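Local coordinates for protein acidocalcisomal pyrophosphatase (Trypanosoma brucei brucei, PDB 5C5V) that probably hydrolyses inorganic pyrophosphate to phosphate with the help of magnesium ions, and carries an EF-hand domain ahead of its pyrophosphatase domain, at residues 10-13 with 14-18; 80-83 with 84-88; 170-173 with 174-178; 124-128 with 129-133. All blocks are in the same frame, centred on the assembly; numbering follows the deposited sequence.

Contact 1 (10-13 with 14-18)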
loop_
_atom_site.group_PDB
_atom_site.type_symbol
_atom_site.label_atom_id
_atom_site.label_comp_id
_atom_site.label_asym_id
_atom_site.label_seq_id
_atom_site.Cartn_x
_atom_site.Cartn_y
_atom_site.Cartn_z
ATOM N N SER A 10 -32.895 14.821 -22.495
ATOM C CA SER A 10 -32.371 13.468 -22.616
ATOM C C SER A 10 -32.390 12.726 -21.273
ATOM O O SER A 10 -32.706 11.541 -21.222
ATOM C CB SER A 10 -30.966 13.506 -23.191
ATOM O OG SER A 10 -30.547 12.199 -23.502
ATOM N N ARG A 11 -32.050 13.418 -20.191
ATOM C CA ARG A 11 -32.162 12.834 -18.854
ATOM C C ARG A 11 -33.638 12.673 -18.458
ATOM O O ARG A 11 -34.012 11.697 -17.801
ATOM C CB ARG A 11 -31.421 13.682 -17.822
ATOM C CG ARG A 11 -29.905 13.623 -17.965
ATOM C CD ARG A 11 -29.200 14.303 -16.804
ATOM N NE ARG A 11 -29.466 15.733 -16.775
ATOM C CZ ARG A 11 -28.714 16.640 -17.393
ATOM N NH1 ARG A 11 -27.637 16.258 -18.070
ATOM N NH2 ARG A 11 -29.030 17.929 -17.322
ATOM N N LEU A 12 -34.477 13.611 -18.883
ATOM C CA LEU A 12 -35.903 13.503 -18.656
ATOM C C LEU A 12 -36.450 12.234 -19.311
ATOM O O LEU A 12 -37.259 11.509 -18.734
ATOM C CB LEU A 12 -36.625 14.749 -19.215
ATOM C CG LEU A 12 -38.152 14.890 -19.249
ATOM C CD1 LEU A 12 -38.754 14.120 -20.394
ATOM C CD2 LEU A 12 -38.773 14.450 -17.950
ATOM N N PHE A 13 -36.014 12.010 -20.543
ATOM C CA PHE A 13 -36.454 10.878 -21.340
ATOM C C PHE A 13 -36.066 9.561 -20.647
ATOM O O PHE A 13 -36.857 8.618 -20.580
ATOM C CB PHE A 13 -35.851 10.978 -22.741
ATOM C CG PHE A 13 -36.374 9.965 -23.700
ATOM C CD1 PHE A 13 -35.837 8.693 -23.751
ATOM C CD2 PHE A 13 -37.394 10.290 -24.574
ATOM C CE1 PHE A 13 -36.324 7.758 -24.646
ATOM C CE2 PHE A 13 -37.880 9.362 -25.466
ATOM C CZ PHE A 13 -37.340 8.095 -25.505
ATOM N N SER A 14 -34.850 9.521 -20.118
ATOM C CA SER A 14 -34.354 8.325 -19.449
ATOM C C SER A 14 -35.183 7.991 -18.221
ATOM O O SER A 14 -35.268 6.832 -17.834
ATOM C CB SER A 14 -32.893 8.490 -19.055
ATOM O OG SER A 14 -32.083 8.564 -20.207
ATOM N N ALA A 15 -35.814 8.990 -17.614
ATOM C CA ALA A 15 -36.653 8.711 -16.457
ATOM C C ALA A 15 -37.957 8.048 -16.881
ATOM O O ALA A 15 -38.730 7.586 -16.040
ATOM C CB ALA A 15 -36.924 9.973 -15.673
ATOM N N PHE A 16 -38.202 7.988 -18.188
ATOM C CA PHE A 16 -39.397 7.320 -18.701
ATOM C C PHE A 16 -39.025 6.121 -19.565
ATOM O O PHE A 16 -39.891 5.436 -20.085
ATOM C CB PHE A 16 -40.276 8.295 -19.494
ATOM C CG PHE A 16 -40.883 9.381 -18.652
ATOM C CD1 PHE A 16 -42.082 9.172 -17.993
ATOM C CD2 PHE A 16 -40.250 10.602 -18.512
ATOM C CE1 PHE A 16 -42.629 10.159 -17.202
ATOM C CE2 PHE A 16 -40.797 11.594 -17.731
ATOM C CZ PHE A 16 -41.991 11.372 -17.075
ATOM N N ASP A 17 -37.728 5.928 -19.756
ATOM C CA ASP A 17 -37.155 4.741 -20.387
ATOM C C ASP A 17 -35.931 4.279 -19.549
ATOM O O ASP A 17 -34.790 4.304 -20.009
ATOM C CB ASP A 17 -36.768 5.049 -21.836
ATOM C CG ASP A 17 -36.044 3.895 -22.504
ATOM O OD1 ASP A 17 -36.408 2.732 -22.218
ATOM O OD2 ASP A 17 -35.086 4.159 -23.276
ATOM N N VAL A 18 -36.191 3.868 -18.311
ATOM C CA VAL A 18 -35.154 3.678 -17.284
ATOM C C VAL A 18 -34.182 2.548 -17.638
ATOM O O VAL A 18 -33.014 2.516 -17.235
ATOM C CB VAL A 18 -35.807 3.387 -15.919
ATOM C CG1 VAL A 18 -36.614 4.591 -15.456
ATOM C CG2 VAL A 18 -36.709 2.154 -16.010
#

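Contact 2 (80-83 with 84-88)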
loop_
_atom_site.group_PDB
_atom_site.type_symbol
_atom_site.label_atom_id
_atom_site.label_comp_id
_atom_site.label_asym_id
_atom_site.label_seq_id
_atom_site.Cartn_x
_atom_site.Cartn_y
_atom_site.Cartn_z
ATOM N N PHE A 80 -41.397 23.898 -18.957
ATOM C CA PHE A 80 -39.961 23.647 -18.899
ATOM C C PHE A 80 -39.339 24.138 -17.598
ATOM O O PHE A 80 -38.263 23.687 -17.202
ATOM C CB PHE A 80 -39.242 24.312 -20.072
ATOM C CG PHE A 80 -37.753 24.104 -20.059
ATOM C CD1 PHE A 80 -37.197 22.901 -20.481
ATOM C CD2 PHE A 80 -36.909 25.093 -19.579
ATOM C CE1 PHE A 80 -35.818 22.696 -20.452
ATOM C CE2 PHE A 80 -35.529 24.897 -19.545
ATOM C CZ PHE A 80 -34.984 23.694 -19.981
ATOM N N SER A 81 -39.988 25.083 -16.938
ATOM C CA SER A 81 -39.458 25.553 -15.668
ATOM C C SER A 81 -39.482 24.413 -14.655
ATOM O O SER A 81 -38.583 24.293 -13.830
ATOM C CB SER A 81 -40.246 26.753 -15.152
ATOM O OG SER A 81 -39.710 27.177 -13.912
ATOM N N MET A 82 -40.523 23.585 -14.713
ATOM C CA MET A 82 -40.592 22.398 -13.868
ATOM C C MET A 82 -39.523 21.389 -14.276
ATOM O O MET A 82 -38.769 20.908 -13.439
ATOM C CB MET A 82 -41.979 21.754 -13.936
ATOM C CG MET A 82 -42.034 20.382 -13.257
ATOM S SD MET A 82 -43.531 19.436 -13.626
ATOM C CE MET A 82 -43.579 19.494 -15.418
ATOM N N VAL A 83 -39.452 21.104 -15.571
ATOM C CA VAL A 83 -38.472 20.179 -16.122
ATOM C C VAL A 83 -37.068 20.572 -15.701
ATOM O O VAL A 83 -36.280 19.732 -15.239
ATOM C CB VAL A 83 -38.530 20.139 -17.660
ATOM C CG1 VAL A 83 -37.394 19.304 -18.207
ATOM C CG2 VAL A 83 -39.871 19.607 -18.133
ATOM N N SER A 84 -36.764 21.859 -15.840
ATOM C CA SER A 84 -35.432 22.365 -15.541
ATOM C C SER A 84 -35.077 22.178 -14.075
ATOM O O SER A 84 -33.950 21.840 -13.746
ATOM C CB SER A 84 -35.329 23.846 -15.921
ATOM O OG SER A 84 -33.972 24.256 -15.962
ATOM N N ALA A 85 -36.046 22.386 -13.194
ATOM C CA ALA A 85 -35.817 22.214 -11.763
ATOM C C ALA A 85 -35.492 20.754 -11.410
ATOM O O ALA A 85 -34.654 20.479 -10.547
ATOM C CB ALA A 85 -37.031 22.684 -10.981
ATOM N N ASP A 86 -36.169 19.828 -12.079
ATOM C CA ASP A 86 -36.046 18.416 -11.770
ATOM C C ASP A 86 -34.858 17.748 -12.465
ATOM O O ASP A 86 -34.271 16.824 -11.926
ATOM C CB ASP A 86 -37.338 17.689 -12.144
ATOM C CG ASP A 86 -38.458 17.972 -11.178
ATOM O OD1 ASP A 86 -38.151 18.303 -10.012
ATOM O OD2 ASP A 86 -39.639 17.845 -11.567
ATOM N N PHE A 87 -34.493 18.228 -13.648
ATOM C CA PHE A 87 -33.558 17.496 -14.482
ATOM C C PHE A 87 -32.324 18.266 -14.929
ATOM O O PHE A 87 -31.477 17.719 -15.630
ATOM C CB PHE A 87 -34.289 16.950 -15.711
ATOM C CG PHE A 87 -35.161 15.770 -15.408
ATOM C CD1 PHE A 87 -34.605 14.497 -15.298
ATOM C CD2 PHE A 87 -36.527 15.923 -15.220
ATOM C CE1 PHE A 87 -35.394 13.407 -15.005
ATOM C CE2 PHE A 87 -37.326 14.834 -14.931
ATOM C CZ PHE A 87 -36.757 13.571 -14.820
ATOM N N SER A 88 -32.198 19.522 -14.525
ATOM C CA SER A 88 -30.962 20.249 -14.806
ATOM C C SER A 88 -29.944 19.939 -13.713
ATOM O O SER A 88 -30.311 19.601 -12.590
ATOM C CB SER A 88 -31.202 21.757 -14.903
ATOM O OG SER A 88 -31.573 22.284 -13.647
#

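Contact 3 (170-173 with 174-178)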
loop_
_atom_site.group_PDB
_atom_site.type_symbol
_atom_site.label_atom_id
_atom_site.label_comp_id
_atom_site.label_asym_id
_atom_site.label_seq_id
_atom_site.Cartn_x
_atom_site.Cartn_y
_atom_site.Cartn_z
ATOM N N THR A 170 3.935 33.071 -16.922
ATOM C CA THR A 170 3.197 34.098 -16.205
ATOM C C THR A 170 3.056 35.360 -17.042
ATOM O O THR A 170 2.233 36.223 -16.756
ATOM C CB THR A 170 3.890 34.432 -14.876
ATOM O OG1 THR A 170 5.248 34.818 -15.138
ATOM C CG2 THR A 170 3.907 33.203 -13.978
ATOM N N GLY A 171 3.861 35.461 -18.090
ATOM C CA GLY A 171 3.889 36.670 -18.891
ATOM C C GLY A 171 2.990 36.630 -20.107
ATOM O O GLY A 171 2.829 37.633 -20.779
ATOM N N GLU A 172 2.423 35.470 -20.409
ATOM C CA GLU A 172 1.607 35.326 -21.611
ATOM C C GLU A 172 0.134 35.134 -21.291
ATOM O O GLU A 172 -0.212 34.537 -20.272
ATOM C CB GLU A 172 2.098 34.155 -22.465
ATOM C CG GLU A 172 3.567 34.259 -22.859
ATOM C CD GLU A 172 4.065 33.035 -23.603
ATOM O OE1 GLU A 172 3.234 32.222 -24.070
ATOM O OE2 GLU A 172 5.292 32.888 -23.728
ATOM N N SER A 173 -0.725 35.648 -22.169
ATOM C CA SER A 173 -2.172 35.470 -22.035
ATOM C C SER A 173 -2.552 34.006 -21.919
ATOM O O SER A 173 -2.099 33.187 -22.718
ATOM C CB SER A 173 -2.912 36.075 -23.236
ATOM O OG SER A 173 -2.670 37.461 -23.342
ATOM N N PHE A 174 -3.398 33.705 -20.935
ATOM C CA PHE A 174 -3.895 32.363 -20.674
ATOM C C PHE A 174 -2.790 31.481 -20.046
ATOM O O PHE A 174 -3.021 30.311 -19.762
ATOM C CB PHE A 174 -4.462 31.728 -21.960
ATOM C CG PHE A 174 -5.701 32.433 -22.501
ATOM C CD1 PHE A 174 -6.925 32.322 -21.851
ATOM C CD2 PHE A 174 -5.634 33.207 -23.655
ATOM C CE1 PHE A 174 -8.075 32.989 -22.346
ATOM C CE2 PHE A 174 -6.769 33.876 -24.161
ATOM C CZ PHE A 174 -7.988 33.764 -23.508
ATOM N N ASN A 175 -1.608 32.070 -19.839
ATOM C CA ASN A 175 -0.522 31.471 -19.072
ATOM C C ASN A 175 -0.255 30.009 -19.418
ATOM O O ASN A 175 -0.249 29.144 -18.549
ATOM C CB ASN A 175 -0.809 31.605 -17.579
ATOM C CG ASN A 175 -1.232 33.001 -17.202
ATOM O OD1 ASN A 175 -2.365 33.220 -16.799
ATOM N ND2 ASN A 175 -0.332 33.957 -17.351
ATOM N N PRO A 176 -0.053 29.731 -20.706
ATOM C CA PRO A 176 0.268 28.365 -21.093
ATOM C C PRO A 176 1.581 27.911 -20.463
ATOM O O PRO A 176 2.380 28.739 -20.021
ATOM C CB PRO A 176 0.389 28.456 -22.613
ATOM C CG PRO A 176 0.767 29.886 -22.872
ATOM C CD PRO A 176 -0.015 30.654 -21.853
ATOM N N ILE A 177 1.798 26.605 -20.409
ATOM C CA ILE A 177 3.093 26.115 -19.974
ATOM C C ILE A 177 4.081 26.171 -21.127
ATOM O O ILE A 177 3.775 25.802 -22.260
ATOM C CB ILE A 177 2.999 24.709 -19.425
ATOM C CG1 ILE A 177 2.413 24.768 -18.015
ATOM C CG2 ILE A 177 4.374 24.075 -19.390
ATOM C CD1 ILE A 177 2.045 23.410 -17.448
ATOM N N LYS A 178 5.265 26.675 -20.827
ATOM C CA LYS A 178 6.345 26.708 -21.795
ATOM C C LYS A 178 7.650 26.239 -21.157
ATOM O O LYS A 178 7.734 26.045 -19.933
ATOM C CB LYS A 178 6.516 28.113 -22.364
ATOM C CG LYS A 178 7.137 29.090 -21.393
ATOM C CD LYS A 178 7.267 30.465 -22.036
ATOM C CE LYS A 178 8.170 31.387 -21.233
ATOM N NZ LYS A 178 8.889 32.350 -22.122
#

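Contact 4 (124-128 with 129-133)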
loop_
_atom_site.group_PDB
_atom_site.type_symbol
_atom_site.label_atom_id
_atom_site.label_comp_id
_atom_site.label_asym_id
_atom_site.label_seq_id
_atom_site.Cartn_x
_atom_site.Cartn_y
_atom_site.Cartn_z
ATOM N N ARG A 124 -13.659 26.905 -24.050
ATOM C CA ARG A 124 -12.991 28.198 -23.957
ATOM C C ARG A 124 -11.593 27.982 -23.394
ATOM O O ARG A 124 -11.375 27.072 -22.590
ATOM C CB ARG A 124 -13.780 29.190 -23.089
ATOM C CG ARG A 124 -13.815 28.863 -21.606
ATOM C CD ARG A 124 -14.784 29.788 -20.859
ATOM N NE ARG A 124 -14.816 29.517 -19.419
ATOM C CZ ARG A 124 -14.063 30.133 -18.507
ATOM N NH1 ARG A 124 -13.209 31.086 -18.867
ATOM N NH2 ARG A 124 -14.170 29.798 -17.226
ATOM N N GLN A 125 -10.636 28.791 -23.840
ATOM C CA GLN A 125 -9.299 28.687 -23.287
ATOM C C GLN A 125 -9.306 29.329 -21.909
ATOM O O GLN A 125 -10.007 30.327 -21.684
ATOM C CB GLN A 125 -8.259 29.338 -24.199
ATOM C CG GLN A 125 -6.849 29.127 -23.721
ATOM C CD GLN A 125 -5.806 29.592 -24.707
ATOM O OE1 GLN A 125 -6.124 30.045 -25.800
ATOM N NE2 GLN A 125 -4.548 29.497 -24.315
ATOM N N VAL A 126 -8.539 28.733 -20.991
ATOM C CA VAL A 126 -8.422 29.228 -19.627
ATOM C C VAL A 126 -6.960 29.266 -19.201
ATOM O O VAL A 126 -6.074 28.765 -19.905
ATOM C CB VAL A 126 -9.195 28.354 -18.619
ATOM C CG1 VAL A 126 -10.666 28.248 -19.012
ATOM C CG2 VAL A 126 -8.577 26.964 -18.518
ATOM N N SER A 127 -6.710 29.848 -18.036
ATOM C CA SER A 127 -5.361 29.897 -17.497
ATOM C C SER A 127 -5.173 28.835 -16.425
ATOM O O SER A 127 -5.948 28.779 -15.479
ATOM C CB SER A 127 -5.062 31.275 -16.919
ATOM O OG SER A 127 -3.878 31.210 -16.139
ATOM N N PRO A 128 -4.143 27.986 -16.566
ATOM C CA PRO A 128 -3.891 26.992 -15.517
ATOM C C PRO A 128 -3.610 27.679 -14.186
ATOM O O PRO A 128 -3.934 27.167 -13.129
ATOM C CB PRO A 128 -2.648 26.259 -16.023
ATOM C CG PRO A 128 -1.964 27.250 -16.878
ATOM C CD PRO A 128 -3.073 27.990 -17.576
ATOM N N TRP A 129 -3.015 28.859 -14.255
ATOM C CA TRP A 129 -2.733 29.668 -13.079
ATOM C C TRP A 129 -4.005 30.241 -12.435
ATOM O O TRP A 129 -4.234 30.078 -11.239
ATOM C CB TRP A 129 -1.785 30.794 -13.482
ATOM C CG TRP A 129 -1.251 31.623 -12.367
ATOM C CD1 TRP A 129 -1.292 31.342 -11.032
ATOM C CD2 TRP A 129 -0.580 32.884 -12.495
ATOM N NE1 TRP A 129 -0.680 32.348 -10.317
ATOM C CE2 TRP A 129 -0.245 33.312 -11.191
ATOM C CE3 TRP A 129 -0.236 33.692 -13.582
ATOM C CZ2 TRP A 129 0.414 34.519 -10.949
ATOM C CZ3 TRP A 129 0.412 34.886 -13.341
ATOM C CH2 TRP A 129 0.737 35.284 -12.034
ATOM N N HIS A 130 -4.844 30.908 -13.223
ATOM C CA HIS A 130 -5.966 31.622 -12.622
ATOM C C HIS A 130 -7.230 30.794 -12.512
ATOM O O HIS A 130 -8.013 30.998 -11.604
ATOM C CB HIS A 130 -6.266 32.902 -13.403
ATOM C CG HIS A 130 -5.065 33.775 -13.587
ATOM N ND1 HIS A 130 -4.274 34.171 -12.533
ATOM C CD2 HIS A 130 -4.517 34.312 -14.701
ATOM C CE1 HIS A 130 -3.284 34.918 -12.990
ATOM N NE2 HIS A 130 -3.405 35.014 -14.300
ATOM N N ASP A 131 -7.439 29.863 -13.429
ATOM C CA ASP A 131 -8.757 29.255 -13.551
ATOM C C ASP A 131 -8.896 27.858 -12.942
ATOM O O ASP A 131 -10.017 27.395 -12.730
ATOM C CB ASP A 131 -9.153 29.234 -15.018
ATOM C CG ASP A 131 -9.319 30.628 -15.569
ATOM O OD1 ASP A 131 -10.106 31.395 -14.981
ATOM O OD2 ASP A 131 -8.634 30.971 -16.551
ATOM N N ILE A 132 -7.784 27.194 -12.655
ATOM C CA ILE A 132 -7.837 25.939 -11.910
ATOM C C ILE A 132 -7.936 26.233 -10.421
ATOM O O ILE A 132 -7.104 26.957 -9.883
ATOM C CB ILE A 132 -6.609 25.054 -12.178
ATOM C CG1 ILE A 132 -6.556 24.660 -13.654
ATOM C CG2 ILE A 132 -6.664 23.807 -11.313
ATOM C CD1 ILE A 132 -5.306 23.887 -14.028
ATOM N N PRO A 133 -8.975 25.698 -9.754
ATOM C CA PRO A 133 -9.153 25.991 -8.326
ATOM C C PRO A 133 -7.960 25.495 -7.517
ATOM O O PRO A 133 -7.481 24.394 -7.753
ATOM C CB PRO A 133 -10.434 25.225 -7.949
ATOM C CG PRO A 133 -11.086 24.868 -9.233
ATOM C CD PRO A 133 -9.986 24.749 -10.252
#

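Contact 1 (10-13 with 14-18)
S14 grips S10 twice where helix 3-14, the entering helix of an EF-hand-like helix-loop-helix unit, gives way to its loop. S14 N donates to S10 O at 3.1 Å and S14 OG adds a second bond to S10 O at 3.2 Å, the two reaching that oxygen from opposite faces of its carbonyl plane. The hydroxyl can bend back because chi1 of -67° sets OG beside its own backbone N. A15 keeps the helical spacing, with A15 N 3.3 Å from R11 O, yet it also makes a weak bond to L12 O, a sign that the spiral is tightening. At F16 the spacing shortens: F16 N bonds F13 O, three residues back, at 2.8 Å, approaching from above the carbonyl plane (56° out of it). The F16 ring turns its edge to L12, whose CD2 lies in the ring plane 3.5 Å from F16 CE2. V32 of helix 26-36 packs against both side chains, and V336 of the second subunit touches F16. D17 follows, its N making a weak bond to the same F13 O. Its carboxylate braces the loop through OD1 to L21 N and OD2 to G22 N, consistent with the first acid of an EF-hand loop. The carboxylate plane stands 84° from the F13 ring, and D17 CB lies 3.9 Å from F13 CE1.

Contact 2 (80-83 with 84-88)
S84 places its CB over one face of the F80 ring, one helical turn earlier. This is a CH-pi contact: S84 CB stands 4.2 Å from the centroid of the F80 ring, 28° off the ring normal, and its closest ring atom is F80 CE2. The F80 torsion, CG anti to the backbone N (chi1 179°), carries the ring toward the next turn, where its face meets S84 CB. The backbone of the same pair is tied as well, S84 N reaching F80 O at 2.7 Å in a fairly straight bond of 158°. V83, the next residue by buried surface, acts mainly through its carbonyl. Its O receives F87 N at 2.8 Å and a weak second bond from D86 N, while F87 CD2 brings the ring edge to V83 O at 3.8 Å, in the plane of the ring. These turns close helix 73-87, the helix that packs against helices 3-14 and 26-36 in the EF-hand domain: the V83 side chain rests on I8 and L36, and F87 on L12 and Y35. The helical path ends at S88, whose N still bonds S84 O. M82 completes the trio. Its O takes D86 N at 3.1 Å, the donor almost in line with the carbonyl bond, and M82 CG passes D86 OD2 at 3.9 Å as the two side chains pass at a slant. D86 OD2 finds its strong partners elsewhere, in Y35 OH and in K338 NZ of the second subunit, which forms a salt bridge with it.

Contact 3 (170-173 with 174-178)
E172, the first residue of a tight turn, sends its side chain back along the chain that follows it, over P176 to K178. Its CB lies 4.1 Å from P176 CD. Beyond it the chain runs extended (chi2 175°) and crosses the proline at about a right angle, ending with E172 OE1 3.6 Å from P176 CG. The other oxygen, OE2, lies against the aliphatic part of the lysine, 3.6 Å from K178 CD. R110 NH2 is the main salt-bridge partner of E172 OE2; K178 NZ, at 4.0 Å, is a long and weaker one. In the backbone, E172 O accepts N175 N at 2.9 Å, the donor standing above the carbonyl plane rather than on a lone pair. F174, inside the turn, has positive phi (73°), which brings its CB to 2.9 Å from S173 O, the familiar tight spot for a residue other than glycine at this place. The N175 amide lies near E172 O but is held elsewhere, ND2 by A169 O and OD1 by S127. Just before the turn, the side chain of T170 comes about 3 Å from that of the magnesium ligand D221 and about 8 Å from the bound imidodiphosphate. The bond from N175 N to E172 O and the positive phi of F174 at the third position mark a type II beta turn, here connecting antiparallel strands 166-168 and 177-182.

Contact 4 (124-128 with 129-133)
S127 OG is gripped from several sides at the start of the short, weakly bonded helix 128-131. It accepts H130 N at 3.1 Å in a nearly straight bond (163°) and W129 N in a weak, bent one. Its placement follows from chi1 of 167°, which swings OG beside the carbonyl carbon and under the first amides of the helix, as expected of an N-cap serine. P128 comes next, at the first helical position, where a proline has no amide hydrogen to leave without a partner. Its CB packs 4.1 Å from I132 CD1, and both residues lean on I155 of strand 152-156.

D131 answers the cap from the far side of the turn. S127 N donates to D131 OD2 at 2.7 Å, 175° at the hydrogen, and the oxygen accepts through its anti lone pair; D131 N returns a bond to S127 O at 2.8 Å. D131 stands one position beyond the N3 residue of a capping box, so the pair resembles that motif without meeting its definition. The same OD2 touches V126 CB at 3.4 Å. W129 and H130 both meet W330 of helix 316-336, and H130 NE2 bonds G340 O. The chemistry has two consequences: S127 OG, which takes H130 N well and W129 N only weakly, has its hydroxyl left to donate to N175 OD1, and the D131 carboxylate, holding an N-H at the helix start and with OD1 4.9 Å from R124 NH2, too far for a salt bridge, is probably favoured in its charged form.

From the N terminus the chain makes contacts 1, 2, 4 and 3 in that order. Each is local, between adjoining segments, and they follow in series without nesting or crossing. Contact 1 turns the end of helix 3-14 into its loop, and contact 2 ends helix 73-87. The two meet where R11 NH2 reaches F87 O and L12 packs on F87, tying the first and last helices of the EF-hand domain; both touch the second subunit. Contact 4 then passes from strand 123-126 into helix 128-131, and contact 3 links strands 166-168 and 177-182. These two join as P128 packs on F174 O and N175 O. Contacts 1 and 3 lie about 43 Å apart, centre to centre.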